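Local coordinates for putative pyridoxamine 5-phosphate-dependent dehydrase, Wbdk (Escherichia coli O55:H7, PDB 2GMU), which catalyses C3'-deoxygenation of GDP-4-keto-6-deoxy-D-mannose by combined transamination and deoxygenation, a pyridoxamine phosphate-dependent step in the biosynthesis of L-colitose for the O-antigen, at residues Pro86-Ser91 and Val107-Asn112; Ile132-Leu137 and Leu158-Cys163; Ser189-Thr194 and Ser302-Ser307. All blocks are in the same frame, centred on the assembly; numbering follows the deposited sequence.

The three contacts illustrate how one cofactor site is assembled from distant parts of a chain. All are buried, and all touch the bound pyridoxyl-glutamate adduct, PDG. Contacts 1 and 2 belong to the same mixed sheet and meet where Pro-86 packs on Leu-133 and Val-135, their centres about 11 Å apart. Contact 1, just past the ends of its strands, rests on aliphatic carbons and a single weak bond. Contact 2 is regular parallel sheet, finished by a polar network of side chains. Contact 3 differs again: it brings a loop against the smaller antiparallel sheet through aromatic rings, and it meets contact 2 at Cys-163 and His-190.

Contact 1 of 3, residues Pro86-Ser91 and Val107-Asn112; sequences PAVSWS and VDIDIN. With PDG (N-({3-hydroxy-2-methyl-5-[(phosphonooxy)methyl]pyridin-4-yl}methyl)-D-glutamic acid), chain D.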
loop_
_atom_site.group_PDB
_atom_site.type_symbol
_atom_site.label_atom_id
_atom_site.label_comp_id
_atom_site.label_asym_id
_atom_site.label_seq_id
_atom_site.Cartn_x
_atom_site.Cartn_y
_atom_site.Cartn_z
ATOM N N PRO A 86 22.335 6.963 -3.485
ATOM C CA PRO A 86 23.056 6.898 -4.737
ATOM C C PRO A 86 22.135 7.435 -5.824
ATOM O O PRO A 86 20.923 7.515 -5.618
ATOM C CB PRO A 86 23.265 5.419 -5.013
ATOM C CG PRO A 86 22.255 4.668 -4.156
ATOM C CD PRO A 86 21.851 5.626 -3.049
ATOM N N ALA A 87 22.697 7.775 -6.989
ATOM C CA ALA A 87 21.931 8.331 -8.103
ATOM C C ALA A 87 21.188 7.314 -8.969
ATOM O O ALA A 87 20.375 7.661 -9.817
ATOM C CB ALA A 87 22.812 9.243 -8.949
ATOM N N VAL A 88 21.475 6.041 -8.769
ATOM C CA VAL A 88 20.812 5.025 -9.548
ATOM C C VAL A 88 20.088 4.057 -8.639
ATOM O O VAL A 88 20.684 3.509 -7.710
ATOM C CB VAL A 88 21.784 4.319 -10.481
ATOM C CG1 VAL A 88 21.042 3.270 -11.295
ATOM C CG2 VAL A 88 22.418 5.363 -11.394
ATOM N N SER A 89 18.790 3.910 -8.916
ATOM C CA SER A 89 17.913 3.027 -8.170
ATOM C C SER A 89 16.460 3.153 -8.635
ATOM O O SER A 89 16.097 4.021 -9.428
ATOM C CB SER A 89 18.051 3.250 -6.660
ATOM O OG SER A 89 17.145 2.409 -5.970
ATOM N N TRP A 90 15.603 2.299 -8.107
ATOM C CA TRP A 90 14.197 2.364 -8.439
ATOM C C TRP A 90 13.558 3.634 -7.834
ATOM O O TRP A 90 14.024 4.181 -6.838
ATOM C CB TRP A 90 13.459 1.058 -8.083
ATOM C CG TRP A 90 12.044 1.044 -8.588
ATOM C CD1 TRP A 90 10.911 1.096 -7.836
ATOM C CD2 TRP A 90 11.625 0.970 -9.954
ATOM N NE1 TRP A 90 9.801 1.053 -8.645
ATOM C CE2 TRP A 90 10.206 0.994 -9.955
ATOM C CE3 TRP A 90 12.306 0.892 -11.172
ATOM C CZ2 TRP A 90 9.470 0.971 -11.145
ATOM C CZ3 TRP A 90 11.574 0.847 -12.345
ATOM C CH2 TRP A 90 10.174 0.888 -12.333
ATOM N N SER A 91 12.494 4.124 -8.453
ATOM C CA SER A 91 11.852 5.343 -7.969
ATOM C C SER A 91 11.301 5.282 -6.557
ATOM O O SER A 91 11.251 6.304 -5.866
ATOM C CB SER A 91 10.792 5.864 -8.911
ATOM O OG SER A 91 9.711 4.951 -8.918
ATOM N N VAL A 107 24.438 10.903 -4.231
ATOM C CA VAL A 107 25.850 10.627 -4.408
ATOM C C VAL A 107 26.016 9.758 -5.667
ATOM O O VAL A 107 25.209 8.850 -5.883
ATOM C CB VAL A 107 26.412 9.976 -3.137
ATOM C CG1 VAL A 107 27.873 9.565 -3.301
ATOM C CG2 VAL A 107 26.276 10.937 -1.958
ATOM N N ASP A 108 27.032 10.058 -6.506
ATOM C CA ASP A 108 27.308 9.322 -7.747
ATOM C C ASP A 108 27.613 7.839 -7.491
ATOM O O ASP A 108 27.924 7.419 -6.374
ATOM C CB ASP A 108 28.443 9.978 -8.575
ATOM C CG ASP A 108 28.451 9.690 -10.056
ATOM O OD1 ASP A 108 29.333 10.088 -10.801
ATOM O OD2 ASP A 108 27.424 8.986 -10.470
ATOM N N ILE A 109 27.517 7.026 -8.536
ATOM C CA ILE A 109 27.812 5.620 -8.378
ATOM C C ILE A 109 29.189 5.337 -8.936
ATOM O O ILE A 109 29.751 6.152 -9.657
ATOM C CB ILE A 109 26.845 4.759 -9.178
ATOM C CG1 ILE A 109 26.944 5.196 -10.637
ATOM C CG2 ILE A 109 25.419 4.923 -8.674
ATOM C CD1 ILE A 109 26.807 4.048 -11.623
ATOM N N ASP A 110 29.693 4.157 -8.607
ATOM C CA ASP A 110 30.951 3.681 -9.121
ATOM C C ASP A 110 30.598 2.999 -10.435
ATOM O O ASP A 110 29.695 2.156 -10.493
ATOM C CB ASP A 110 31.630 2.706 -8.147
ATOM C CG ASP A 110 32.745 1.918 -8.795
ATOM O OD1 ASP A 110 32.568 1.093 -9.673
ATOM O OD2 ASP A 110 33.929 2.227 -8.327
ATOM N N ILE A 111 31.271 3.399 -11.505
ATOM C CA ILE A 111 30.962 2.842 -12.795
ATOM C C ILE A 111 31.218 1.351 -12.939
ATOM O O ILE A 111 30.681 0.713 -13.846
ATOM C CB ILE A 111 31.520 3.670 -13.939
ATOM C CG1 ILE A 111 30.716 3.433 -15.215
ATOM C CG2 ILE A 111 32.960 3.252 -14.174
ATOM C CD1 ILE A 111 29.537 4.383 -15.410
ATOM N N ASN A 112 32.023 0.783 -12.047
ATOM C CA ASN A 112 32.304 -0.643 -12.112
ATOM C C ASN A 112 31.311 -1.530 -11.366
ATOM O O ASN A 112 30.753 -2.474 -11.932
ATOM C CB ASN A 112 33.754 -0.936 -11.719
ATOM C CG ASN A 112 34.694 -0.219 -12.663
ATOM O OD1 ASN A 112 34.743 -0.523 -13.869
ATOM N ND2 ASN A 112 35.411 0.759 -12.126
HETATM N N1 PDG D . 13.501 -0.730 -4.812
HETATM C C2 PDG D . 14.317 -1.129 -5.774
HETATM C C2A PDG D . 15.775 -0.752 -5.746
HETATM C C3 PDG D . 13.831 -1.896 -6.814
HETATM O O3 PDG D . 14.625 -2.335 -7.817
HETATM C C4 PDG D . 12.491 -2.231 -6.817
HETATM C C4A PDG D . 11.968 -3.112 -7.977
HETATM C C5 PDG D . 11.615 -1.772 -5.816
HETATM C C6 PDG D . 12.204 -1.054 -4.793
HETATM C C5A PDG D . 10.318 -2.256 -5.826
HETATM O OP4 PDG D . 9.738 -3.376 -5.334
HETATM P P PDG D . 8.231 -3.551 -5.839
HETATM O OP1 PDG D . 8.215 -3.602 -7.320
HETATM O OP2 PDG D . 7.731 -4.956 -5.211
HETATM O OP3 PDG D . 7.261 -2.359 -5.320
HETATM N NA PDG D . 11.371 -2.288 -8.989
HETATM C CAA PDG D . 10.514 -2.869 -9.907
HETATM C CBA PDG D . 9.833 -2.061 -11.028
HETATM C CGA PDG D . 9.015 -3.040 -11.899
HETATM C CDA PDG D . 7.558 -3.157 -11.389
HETATM O OE1 PDG D . 7.278 -3.066 -10.134
HETATM O OE2 PDG D . 6.614 -3.358 -12.230
HETATM C CA PDG D . 10.225 -4.365 -9.808
HETATM O OA PDG D . 10.917 -5.194 -10.508
HETATM O OXT PDG D . 9.285 -4.764 -9.030
#
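Val-88 and Ile-109 meet through their CG2 methyls, 4.1 Å apart, just beyond the ends of two neighbouring parallel strands, 82-86 and 103-107. With helix 91-99 between them, these strands form a beta-alpha-beta unit of the large sheet of this fold type I aminotransferase relative. The CG2 of Ile-109 also reaches CB of Pro-86, at 4.3 Å, so one methyl bridges two residues of segment 86-91. Pro-86 beside Val-107 is the last of the sheet pairing here, and its bond is weak: Val-107 O takes the regular bond of the pairing from Ala-87 N at 2.9 Å, strongly bent (121° at the hydrogen), with a CA-H...O approach from Pro-86 CA beside it at 3.1 Å.

Farther out, Asp-108 fixes the second loop. Its OD2 accepts the N-H of Ile-109 from above the carboxylate plane, at 2.8 Å, and its two oxygens also take the backbone N-H groups of Asn-360 and Ala-361 at the start of helix 359-367. That helix packs against Ala-87, Val-88 and Ile-109.

The opposite end of segment 86-91 leads to the cofactor. Trp-90 holds CG anti to its backbone N (chi1 -172°), so that the glutamyl part of PDG lies over one indole face, CBA 3.1 Å from Trp-90 CZ2 and NA 3.4 Å from Trp-90 CG; the other face has Ser-91 OG near its rim. Trp-219 and Phe-244 of the second subunit also pack on Trp-90. Next to it, Ser-89 OG, hydrogen-bonded to Thr-93 OG1, sits 3.5 Å from the methyl carbon C2A of PDG.

Contact 2 of 3, residues Ile132-Leu137 and Leu158-Cys163; sequences ILTVNL and LLEDNC. With PDG (N-({3-hydroxy-2-methyl-5-[(phosphonooxy)methyl]pyridin-4-yl}methyl)-D-glutamic acid), chain D.
Thr-134 turns OG1 between its backbone N and carbonyl carbon (chi1 63°), which aims the hydroxyl across at Leu-159, while Asn-136 sets CG anti to its own carbonyl carbon (chi1 -61°) and so carries its amide over to Glu-160 and Asn-162. The setting is a beta-alpha-beta unit: parallel strands 129-135 and 157-161 lie side by side, joined through helix 144-151, which packs on the face bearing Thr-134 and Glu-160. Backbone bonds from Leu-159 N to Ile-132 O and from Asp-161 N to Thr-134 O pair the strands.

Leu-159 O is gripped twice, by Thr-134 N at 2.8 Å and by Thr-134 OG1 at 2.9 Å. On the opposite face of the sheet, Leu-133 CD1 is pressed to 3.4 Å from Leu-159 CB, a tight approach for two carbons.

At the end of the pairing Asn-136 N still donates to Asp-161 O, at 3.2 Å, and side chains add a polar network. Asn-136 ND2 gives one N-H to Glu-160 OE1 at 3.1 Å, in its amide plane and onto the anti lone pair of the carboxylate, whose plane stands 82° from the amide. The second N-H reaches Asn-162 OD1 at 3.0 Å. Asn-142 ND2 satisfies Asn-136 OD1, while the backbone N-H groups of Gly-176 and Gly-179 hold the oxygens of Glu-160. A water donates to both Asn-136 O and Asp-161 O, bridging the two segments where the strands end their pairing.

Asp-161 faces the cofactor, as the corresponding aspartate does in fold type I enzymes. Its OD1 accepts from Cys-163 N at 3.0 Å in an Asx turn. OD2 is also hydrogen-bonded to Thr-93 OG1 and Asn-62 ND2, which probably help to hold it, and Asp-161 OD2 lies 2.8 Å from the pyridine nitrogen N1 of PDG.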
loop_
_atom_site.group_PDB
_atom_site.type_symbol
_atom_site.label_atom_id
_atom_site.label_comp_id
_atom_site.label_asym_id
_atom_site.label_seq_id
_atom_site.Cartn_x
_atom_site.Cartn_y
_atom_site.Cartn_z
ATOM N N ILE A 132 22.266 6.925 5.775
ATOM C CA ILE A 132 22.729 6.484 4.491
ATOM C C ILE A 132 21.838 5.356 4.000
ATOM O O ILE A 132 21.745 4.266 4.579
ATOM C CB ILE A 132 24.181 6.038 4.545
ATOM C CG1 ILE A 132 25.040 7.183 5.058
ATOM C CG2 ILE A 132 24.635 5.588 3.155
ATOM C CD1 ILE A 132 26.396 6.729 5.571
ATOM N N LEU A 133 21.144 5.631 2.921
ATOM C CA LEU A 133 20.294 4.598 2.404
ATOM C C LEU A 133 20.985 3.963 1.223
ATOM O O LEU A 133 21.047 4.550 0.146
ATOM C CB LEU A 133 18.899 5.119 2.034
ATOM C CG LEU A 133 18.042 4.077 1.309
ATOM C CD1 LEU A 133 17.881 2.835 2.180
ATOM C CD2 LEU A 133 16.677 4.672 0.982
ATOM N N THR A 134 21.535 2.781 1.462
ATOM C CA THR A 134 22.233 2.073 0.411
ATOM C C THR A 134 21.277 1.206 -0.368
ATOM O O THR A 134 20.202 0.852 0.109
ATOM C CB THR A 134 23.404 1.200 0.906
ATOM O OG1 THR A 134 22.937 0.174 1.760
ATOM C CG2 THR A 134 24.428 2.058 1.621
ATOM N N VAL A 135 21.720 0.880 -1.572
ATOM C CA VAL A 135 21.001 0.049 -2.494
ATOM C C VAL A 135 21.953 -0.975 -3.057
ATOM O O VAL A 135 23.049 -0.634 -3.503
ATOM C CB VAL A 135 20.408 0.863 -3.639
ATOM C CG1 VAL A 135 19.638 -0.071 -4.569
ATOM C CG2 VAL A 135 19.476 1.940 -3.101
ATOM N N ASN A 136 21.545 -2.239 -3.025
ATOM C CA ASN A 136 22.379 -3.289 -3.578
ATOM C C ASN A 136 21.886 -3.553 -4.992
ATOM O O ASN A 136 20.879 -4.240 -5.208
ATOM C CB ASN A 136 22.344 -4.546 -2.712
ATOM C CG ASN A 136 22.868 -4.230 -1.342
ATOM O OD1 ASN A 136 23.968 -3.689 -1.209
ATOM N ND2 ASN A 136 22.088 -4.558 -0.324
ATOM N N LEU A 137 22.593 -2.954 -5.953
ATOM C CA LEU A 137 22.211 -3.024 -7.345
ATOM C C LEU A 137 22.428 -4.309 -8.117
ATOM O O LEU A 137 23.539 -4.826 -8.174
ATOM C CB LEU A 137 22.754 -1.829 -8.129
ATOM C CG LEU A 137 21.755 -1.238 -9.112
ATOM C CD1 LEU A 137 20.761 -0.375 -8.361
ATOM C CD2 LEU A 137 22.483 -0.388 -10.149
ATOM N N LEU A 158 22.350 3.395 9.050
ATOM C CA LEU A 158 22.585 2.674 7.817
ATOM C C LEU A 158 21.340 1.891 7.430
ATOM O O LEU A 158 20.820 1.093 8.209
ATOM C CB LEU A 158 23.767 1.699 7.908
ATOM C CG LEU A 158 23.906 0.872 6.631
ATOM C CD1 LEU A 158 24.484 1.743 5.520
ATOM C CD2 LEU A 158 24.808 -0.338 6.861
ATOM N N LEU A 159 20.880 2.125 6.214
ATOM C CA LEU A 159 19.719 1.429 5.707
ATOM C C LEU A 159 20.051 0.751 4.388
ATOM O O LEU A 159 20.985 1.151 3.676
ATOM C CB LEU A 159 18.521 2.382 5.530
ATOM C CG LEU A 159 18.106 3.062 6.835
ATOM C CD1 LEU A 159 17.054 4.124 6.559
ATOM C CD2 LEU A 159 17.527 2.042 7.816
ATOM N N GLU A 160 19.261 -0.275 4.067
ATOM C CA GLU A 160 19.453 -0.990 2.819
ATOM C C GLU A 160 18.167 -1.250 2.047
ATOM O O GLU A 160 17.160 -1.702 2.598
ATOM C CB GLU A 160 20.067 -2.394 3.018
ATOM C CG GLU A 160 21.429 -2.479 3.712
ATOM C CD GLU A 160 21.890 -3.906 3.745
ATOM O OE1 GLU A 160 22.228 -4.517 2.748
ATOM O OE2 GLU A 160 21.853 -4.426 4.943
ATOM N N ASP A 161 18.238 -1.001 0.746
ATOM C CA ASP A 161 17.158 -1.341 -0.153
ATOM C C ASP A 161 17.721 -2.570 -0.847
ATOM O O ASP A 161 18.593 -2.463 -1.727
ATOM C CB ASP A 161 16.806 -0.264 -1.194
ATOM C CG ASP A 161 15.730 -0.723 -2.140
ATOM O OD1 ASP A 161 15.495 -1.909 -2.369
ATOM O OD2 ASP A 161 15.091 0.283 -2.705
ATOM N N ASN A 162 17.274 -3.735 -0.394
ATOM C CA ASN A 162 17.767 -4.982 -0.946
ATOM C C ASN A 162 16.793 -5.651 -1.901
ATOM O O ASN A 162 16.835 -6.864 -2.076
ATOM C CB ASN A 162 18.178 -5.962 0.168
ATOM C CG ASN A 162 19.133 -7.035 -0.305
ATOM O OD1 ASN A 162 20.146 -6.741 -0.943
ATOM N ND2 ASN A 162 18.798 -8.278 -0.004
ATOM N N CYS A 163 15.945 -4.850 -2.538
ATOM C CA CYS A 163 14.953 -5.333 -3.482
ATOM C C CYS A 163 15.478 -6.056 -4.714
ATOM O O CYS A 163 14.738 -6.798 -5.344
ATOM C CB CYS A 163 13.908 -4.263 -3.850
ATOM S SG CYS A 163 12.882 -3.892 -2.400
HETATM N N1 PDG D . 13.501 -0.730 -4.812
HETATM C C2 PDG D . 14.317 -1.129 -5.774
HETATM C C2A PDG D . 15.775 -0.752 -5.746
HETATM C C3 PDG D . 13.831 -1.896 -6.814
HETATM O O3 PDG D . 14.625 -2.335 -7.817
HETATM C C4 PDG D . 12.491 -2.231 -6.817
HETATM C C4A PDG D . 11.968 -3.112 -7.977
HETATM C C5 PDG D . 11.615 -1.772 -5.816
HETATM C C6 PDG D . 12.204 -1.054 -4.793
HETATM C C5A PDG D . 10.318 -2.256 -5.826
HETATM O OP4 PDG D . 9.738 -3.376 -5.334
HETATM P P PDG D . 8.231 -3.551 -5.839
HETATM O OP1 PDG D . 8.215 -3.602 -7.320
HETATM O OP2 PDG D . 7.731 -4.956 -5.211
HETATM O OP3 PDG D . 7.261 -2.359 -5.320
HETATM N NA PDG D . 11.371 -2.288 -8.989
HETATM C CAA PDG D . 10.514 -2.869 -9.907
HETATM C CBA PDG D . 9.833 -2.061 -11.028
HETATM C CGA PDG D . 9.015 -3.040 -11.899
HETATM C CDA PDG D . 7.558 -3.157 -11.389
HETATM O OE1 PDG D . 7.278 -3.066 -10.134
HETATM O OE2 PDG D . 6.614 -3.358 -12.230
HETATM C CA PDG D . 10.225 -4.365 -9.808
HETATM O OA PDG D . 10.917 -5.194 -10.508
HETATM O OXT PDG D . 9.285 -4.764 -9.030
HETATM O O HOH W 1 18.375 -3.695 -4.296
#

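Contact 3 of 3, residues Ser189-Thr194 and Ser302-Ser307; sequences SHHIAT and SWFGFS. With PDG (N-({3-hydroxy-2-methyl-5-[(phosphonooxy)methyl]pyridin-4-yl}methyl)-D-glutamic acid), chain D.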
loop_
_atom_site.group_PDB
_atom_site.type_symbol
_atom_site.label_atom_id
_atom_site.label_comp_id
_atom_site.label_asym_id
_atom_site.label_seq_id
_atom_site.Cartn_x
_atom_site.Cartn_y
_atom_site.Cartn_z
ATOM N N SER A 189 9.242 -12.004 -11.245
ATOM C CA SER A 189 10.579 -11.992 -11.790
ATOM C C SER A 189 11.688 -11.457 -10.906
ATOM O O SER A 189 12.645 -10.864 -11.383
ATOM C CB SER A 189 10.656 -11.437 -13.195
ATOM O OG SER A 189 11.068 -12.490 -14.037
ATOM N N HIS A 190 11.562 -11.678 -9.618
ATOM C CA HIS A 190 12.613 -11.301 -8.710
ATOM C C HIS A 190 13.321 -12.610 -8.395
ATOM O O HIS A 190 13.149 -13.576 -9.137
ATOM C CB HIS A 190 12.036 -10.614 -7.464
ATOM C CG HIS A 190 11.903 -9.176 -7.793
ATOM N ND1 HIS A 190 12.615 -8.199 -7.108
ATOM C CD2 HIS A 190 11.186 -8.576 -8.783
ATOM C CE1 HIS A 190 12.298 -7.034 -7.665
ATOM N NE2 HIS A 190 11.443 -7.231 -8.671
ATOM N N HIS A 191 14.083 -12.684 -7.313
ATOM C CA HIS A 191 14.720 -13.953 -6.981
ATOM C C HIS A 191 13.636 -14.989 -6.655
ATOM O O HIS A 191 13.737 -16.158 -7.019
ATOM C CB HIS A 191 15.784 -13.792 -5.886
ATOM C CG HIS A 191 16.980 -13.061 -6.414
ATOM N ND1 HIS A 191 17.041 -11.671 -6.451
ATOM C CD2 HIS A 191 18.135 -13.549 -6.940
ATOM C CE1 HIS A 191 18.211 -11.348 -6.982
ATOM N NE2 HIS A 191 18.889 -12.452 -7.285
ATOM N N ILE A 192 12.581 -14.518 -5.976
ATOM C CA ILE A 192 11.366 -15.255 -5.619
ATOM C C ILE A 192 10.188 -14.355 -6.008
ATOM O O ILE A 192 10.348 -13.136 -6.202
ATOM C CB ILE A 192 11.255 -15.747 -4.168
ATOM C CG1 ILE A 192 10.995 -14.579 -3.214
ATOM C CG2 ILE A 192 12.529 -16.479 -3.771
ATOM C CD1 ILE A 192 10.725 -14.992 -1.766
ATOM N N ALA A 193 9.000 -14.931 -6.158
ATOM C CA ALA A 193 7.857 -14.119 -6.556
ATOM C C ALA A 193 6.567 -14.613 -5.938
ATOM O O ALA A 193 6.263 -15.801 -6.032
ATOM C CB ALA A 193 7.747 -14.058 -8.078
ATOM N N THR A 194 5.814 -13.696 -5.327
ATOM C CA THR A 194 4.554 -14.035 -4.669
ATOM C C THR A 194 3.395 -13.233 -5.241
ATOM O O THR A 194 2.410 -12.939 -4.550
ATOM C CB THR A 194 4.697 -13.770 -3.161
ATOM O OG1 THR A 194 4.995 -12.400 -2.967
ATOM C CG2 THR A 194 5.846 -14.611 -2.613
ATOM N N SER A 302 24.160 -11.879 -6.220
ATOM C CA SER A 302 23.059 -12.782 -6.514
ATOM C C SER A 302 22.595 -12.630 -7.987
ATOM O O SER A 302 21.583 -13.169 -8.454
ATOM C CB SER A 302 21.945 -12.785 -5.472
ATOM O OG SER A 302 21.287 -11.532 -5.418
ATOM N N TRP A 303 23.384 -11.875 -8.747
ATOM C CA TRP A 303 23.161 -11.672 -10.166
ATOM C C TRP A 303 21.718 -11.573 -10.625
ATOM O O TRP A 303 21.189 -12.423 -11.352
ATOM C CB TRP A 303 23.944 -12.729 -10.978
ATOM C CG TRP A 303 25.408 -12.686 -10.649
ATOM C CD1 TRP A 303 26.077 -13.463 -9.749
ATOM C CD2 TRP A 303 26.371 -11.777 -11.202
ATOM N NE1 TRP A 303 27.401 -13.114 -9.712
ATOM C CE2 TRP A 303 27.614 -12.077 -10.597
ATOM C CE3 TRP A 303 26.296 -10.742 -12.148
ATOM C CZ2 TRP A 303 28.770 -11.350 -10.922
ATOM C CZ3 TRP A 303 27.443 -10.030 -12.462
ATOM C CH2 TRP A 303 28.670 -10.331 -11.857
ATOM N N PHE A 304 21.089 -10.490 -10.228
ATOM C CA PHE A 304 19.729 -10.216 -10.629
ATOM C C PHE A 304 19.626 -10.241 -12.160
ATOM O O PHE A 304 18.706 -10.783 -12.776
ATOM C CB PHE A 304 19.335 -8.836 -10.086
ATOM C CG PHE A 304 17.899 -8.516 -10.390
ATOM C CD1 PHE A 304 16.881 -8.923 -9.531
ATOM C CD2 PHE A 304 17.555 -7.825 -11.550
ATOM C CE1 PHE A 304 15.545 -8.641 -9.809
ATOM C CE2 PHE A 304 16.224 -7.537 -11.848
ATOM C CZ PHE A 304 15.220 -7.946 -10.972
ATOM N N GLY A 305 20.599 -9.627 -12.809
ATOM C CA GLY A 305 20.602 -9.591 -14.256
ATOM C C GLY A 305 21.991 -9.200 -14.728
ATOM O O GLY A 305 22.882 -9.011 -13.905
ATOM N N PHE A 306 22.157 -9.099 -16.041
ATOM C CA PHE A 306 23.438 -8.756 -16.639
ATOM C C PHE A 306 23.496 -7.378 -17.260
ATOM O O PHE A 306 22.869 -7.130 -18.294
ATOM C CB PHE A 306 23.933 -9.797 -17.659
ATOM C CG PHE A 306 23.981 -11.208 -17.126
ATOM C CD1 PHE A 306 23.284 -12.235 -17.766
ATOM C CD2 PHE A 306 24.729 -11.513 -15.990
ATOM C CE1 PHE A 306 23.323 -13.545 -17.280
ATOM C CE2 PHE A 306 24.785 -12.817 -15.495
ATOM C CZ PHE A 306 24.084 -13.833 -16.146
ATOM N N SER A 307 24.304 -6.517 -16.622
ATOM C CA SER A 307 24.538 -5.142 -17.039
ATOM C C SER A 307 25.713 -5.000 -18.014
ATOM O O SER A 307 26.688 -5.758 -17.992
ATOM C CB SER A 307 24.798 -4.247 -15.835
ATOM O OG SER A 307 26.007 -4.668 -15.208
HETATM N N1 PDG D . 13.501 -0.730 -4.812
HETATM C C2 PDG D . 14.317 -1.129 -5.774
HETATM C C2A PDG D . 15.775 -0.752 -5.746
HETATM C C3 PDG D . 13.831 -1.896 -6.814
HETATM O O3 PDG D . 14.625 -2.335 -7.817
HETATM C C4 PDG D . 12.491 -2.231 -6.817
HETATM C C4A PDG D . 11.968 -3.112 -7.977
HETATM C C5 PDG D . 11.615 -1.772 -5.816
HETATM C C6 PDG D . 12.204 -1.054 -4.793
HETATM C C5A PDG D . 10.318 -2.256 -5.826
HETATM O OP4 PDG D . 9.738 -3.376 -5.334
HETATM P P PDG D . 8.231 -3.551 -5.839
HETATM O OP1 PDG D . 8.215 -3.602 -7.320
HETATM O OP2 PDG D . 7.731 -4.956 -5.211
HETATM O OP3 PDG D . 7.261 -2.359 -5.320
HETATM N NA PDG D . 11.371 -2.288 -8.989
HETATM C CAA PDG D . 10.514 -2.869 -9.907
HETATM C CBA PDG D . 9.833 -2.061 -11.028
HETATM C CGA PDG D . 9.015 -3.040 -11.899
HETATM C CDA PDG D . 7.558 -3.157 -11.389
HETATM O OE1 PDG D . 7.278 -3.066 -10.134
HETATM O OE2 PDG D . 6.614 -3.358 -12.230
HETATM C CA PDG D . 10.225 -4.365 -9.808
HETATM O OA PDG D . 10.917 -5.194 -10.508
HETATM O OXT PDG D . 9.285 -4.764 -9.030
#
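The loop that carries the active-site histidine meets the residues leading into strand 305-310, through an aromatic cluster of His-190, His-191 and Phe-304. His-190 probably serves as the proton donor and acceptor, at the position where related aminotransferases have a lysine. Phe-304 points an edge at the face of the His-190 ring in a T-shaped pair, the planes 70° apart and the centroids separated by 5.4 Å. The atom that leads is Phe-304 CE1, which stands above the imidazole near its rim, 4.0 Å from His-190 ND1. With CG anti to its backbone N (chi1 -176°), Phe-304 reaches out from the backbone to make this contact.

The imidazole of His-190 is held at two ends: NE2 donates to the carboxylate oxygen OA of PDG at 2.8 Å, nearly straight at 161°, and ND1 has a weak hydrogen bond with Cys-163 O. Together with the phenyl edge over its face, these bonds would restrict rotation of the ring.

His-191, the next residue of the loop, ties it to segment 302-307. Its NE2 donates to Ser-302 O at 3.0 Å; the acceptor lies in the imidazole plane, whereas the donor sits well above the plane of the carbonyl. Ser-302 OG is hydrogen-bonded to Met-166 O. The adjoining CE1 of His-191 comes to 3.8 Å from Phe-304 CD1, at the edge of the phenyl ring and near its plane.

Around these residues, His-191 packs on Arg-275 of helix 255-286 and Phe-304 on Phe-370 of strand 368-372, one of the two antiparallel neighbours of strand 305-310 in the three-stranded sheet.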